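Side-chain contact in putative glucoamylase (Bacteroides caccae ATCC 43185, PDB 4QT9), which probably hydrolyses glucosidic bonds of alpha-glucans, as a glucoamylase-like enzyme: residues K243-E248 / C299-K304. Sequence-based numbering, arbitrary orientation.
Sequences KVEGIE and CIRNPK
Glu-245, at the tip of a tight hairpin, faces Arg-301, in the last turn of helix 284-301, with 8.9 Å between their CA atoms, so the backbones stay apart and between these two segments it is the side chains that span the gap. Arg-301 holds the acid side-on, with two nitrogens, one to each oxygen, in a salt bridge. NE of Arg-301 donates to OE1 of Glu-245 at 2.8 Å, and NH2 of Arg-301 to OE2 of Glu-245 at 2.6 Å; each oxygen accepts through its syn lone pair, and both bonds are fairly straight. Carboxylate and guanidinium lie nearly coplanar, 11° apart, which two bonds of this kind favour and which should restrain the rotation of both groups. The arginine extends from the helix with CG anti to the backbone N (chi1 -171°), then bends at chi3 to turn its NE edge toward the acid, while CD of Pro-303 lies over the rim of one guanidinium face. The acid sits on a beta-hairpin of strands 239-244 and 247-251 with a two-residue type I' turn, Val-244 to Ile-247, closed by paired backbone hydrogen bonds between those two residues; Glu-245 and Gly-246 both take positive phi at its corners. In this alpha/alpha toroid protein the pair joins the hairpin tip to the C-terminal end of helix 284-301; further back along that helix, Val-244 and Ile-247 touch Val-294. An alanine at Glu-245 removes both acceptors, and the guanidinium, left without this carboxylate, would probably be freer to turn about its chain. Just beyond the bridge Asn-302, with positive phi, takes the chain out of the helix.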
loop_
_atom_site.group_PDB
_atom_site.type_symbol
_atom_site.label_atom_id
_atom_site.label_comp_id
_atom_site.label_asym_id
_atom_site.label_seq_id
_atom_site.Cartn_x
_atom_site.Cartn_y
_atom_site.Cartn_z
ATOM N N LYS A 243 0.286 -22.419 13.325
ATOM C CA LYS A 243 1.691 -22.414 12.947
ATOM C C LYS A 243 1.846 -22.599 11.452
ATOM O O LYS A 243 1.105 -23.365 10.828
ATOM C CB LYS A 243 2.448 -23.513 13.697
ATOM C CG LYS A 243 2.487 -23.313 15.215
ATOM C CD LYS A 243 3.766 -22.629 15.697
ATOM C CE LYS A 243 4.921 -23.578 15.919
ATOM N NZ LYS A 243 4.757 -24.408 17.138
ATOM N N VAL A 244 2.779 -21.845 10.866
ATOM C CA VAL A 244 3.136 -21.892 9.449
ATOM C C VAL A 244 4.654 -21.839 9.420
ATOM O O VAL A 244 5.226 -20.935 10.026
ATOM C CB VAL A 244 2.498 -20.777 8.557
ATOM C CG1 VAL A 244 2.800 -21.036 7.074
ATOM C CG2 VAL A 244 0.995 -20.644 8.774
ATOM N N GLU A 245 5.316 -22.833 8.783
ATOM C CA GLU A 245 6.785 -22.925 8.674
ATOM C C GLU A 245 7.441 -22.912 10.088
ATOM O O GLU A 245 8.527 -22.360 10.263
ATOM C CB GLU A 245 7.350 -21.778 7.779
ATOM C CG GLU A 245 6.904 -21.746 6.315
ATOM C CD GLU A 245 7.295 -22.923 5.438
ATOM O OE1 GLU A 245 8.480 -23.336 5.472
ATOM O OE2 GLU A 245 6.411 -23.432 4.708
ATOM N N GLY A 246 6.742 -23.483 11.076
ATOM C CA GLY A 246 7.171 -23.550 12.474
ATOM C C GLY A 246 7.059 -22.235 13.220
ATOM O O GLY A 246 7.545 -22.125 14.345
ATOM N N ILE A 247 6.386 -21.219 12.609
ATOM C CA ILE A 247 6.230 -19.871 13.165
ATOM C C ILE A 247 4.773 -19.650 13.528
ATOM O O ILE A 247 3.875 -20.011 12.774
ATOM C CB ILE A 247 6.783 -18.787 12.186
ATOM C CG1 ILE A 247 8.289 -19.006 11.934
ATOM C CG2 ILE A 247 6.526 -17.345 12.709
ATOM C CD1 ILE A 247 8.795 -18.598 10.618
ATOM N N GLU A 248 4.549 -19.066 14.696
ATOM C CA GLU A 248 3.218 -18.827 15.225
ATOM C C GLU A 248 2.587 -17.550 14.651
ATOM O O GLU A 248 3.145 -16.454 14.769
ATOM C CB GLU A 248 3.300 -18.780 16.768
ATOM C CG GLU A 248 2.009 -18.436 17.491
ATOM C CD GLU A 248 0.959 -19.527 17.527
ATOM O OE1 GLU A 248 1.214 -20.586 18.148
ATOM O OE2 GLU A 248 -0.138 -19.305 16.965
ATOM N N CYS A 299 10.840 -19.469 1.512
ATOM C CA CYS A 299 11.813 -19.261 0.434
ATOM C C CYS A 299 13.121 -19.960 0.749
ATOM O O CYS A 299 13.722 -20.529 -0.171
ATOM C CB CYS A 299 12.037 -17.782 0.164
ATOM S SG CYS A 299 10.560 -16.894 -0.401
ATOM N N ILE A 300 13.561 -19.958 2.042
ATOM C CA ILE A 300 14.800 -20.658 2.446
ATOM C C ILE A 300 14.574 -22.162 2.260
ATOM O O ILE A 300 15.438 -22.841 1.724
ATOM C CB ILE A 300 15.250 -20.278 3.896
ATOM C CG1 ILE A 300 15.766 -18.811 3.923
ATOM C CG2 ILE A 300 16.320 -21.269 4.457
ATOM C CD1 ILE A 300 15.911 -18.214 5.249
ATOM N N ARG A 301 13.379 -22.661 2.626
ATOM C CA ARG A 301 13.067 -24.080 2.463
ATOM C C ARG A 301 13.048 -24.441 0.984
ATOM O O ARG A 301 13.624 -25.461 0.631
ATOM C CB ARG A 301 11.758 -24.460 3.155
ATOM C CG ARG A 301 11.536 -25.972 3.191
ATOM C CD ARG A 301 10.462 -26.307 4.189
ATOM N NE ARG A 301 9.211 -25.580 3.956
ATOM C CZ ARG A 301 8.220 -26.027 3.194
ATOM N NH1 ARG A 301 8.346 -27.169 2.530
ATOM N NH2 ARG A 301 7.099 -25.334 3.085
ATOM N N ASN A 302 12.451 -23.576 0.123
ATOM C CA ASN A 302 12.431 -23.728 -1.344
ATOM C C ASN A 302 12.078 -25.174 -1.759
ATOM O O ASN A 302 12.913 -25.852 -2.367
ATOM C CB ASN A 302 13.792 -23.303 -1.921
ATOM C CG ASN A 302 13.845 -23.215 -3.424
ATOM O OD1 ASN A 302 12.825 -23.083 -4.101
ATOM N ND2 ASN A 302 15.040 -23.377 -3.985
ATOM N N PRO A 303 10.862 -25.669 -1.410
ATOM C CA PRO A 303 10.536 -27.087 -1.705
ATOM C C PRO A 303 10.349 -27.384 -3.191
ATOM O O PRO A 303 10.377 -28.558 -3.572
ATOM C CB PRO A 303 9.240 -27.323 -0.943
ATOM C CG PRO A 303 8.583 -25.903 -0.865
ATOM C CD PRO A 303 9.754 -24.983 -0.698
ATOM N N LYS A 304 10.149 -26.341 -4.021
ATOM C CA LYS A 304 9.970 -26.504 -5.465
ATOM C C LYS A 304 11.301 -26.372 -6.232
ATOM O O LYS A 304 11.325 -26.528 -7.455
ATOM C CB LYS A 304 8.925 -25.530 -5.994
ATOM C CG LYS A 304 7.505 -25.868 -5.517
ATOM C CD LYS A 304 6.472 -24.871 -6.024
ATOM C CE LYS A 304 5.819 -25.343 -7.292
ATOM N NZ LYS A 304 4.962 -24.287 -7.877
#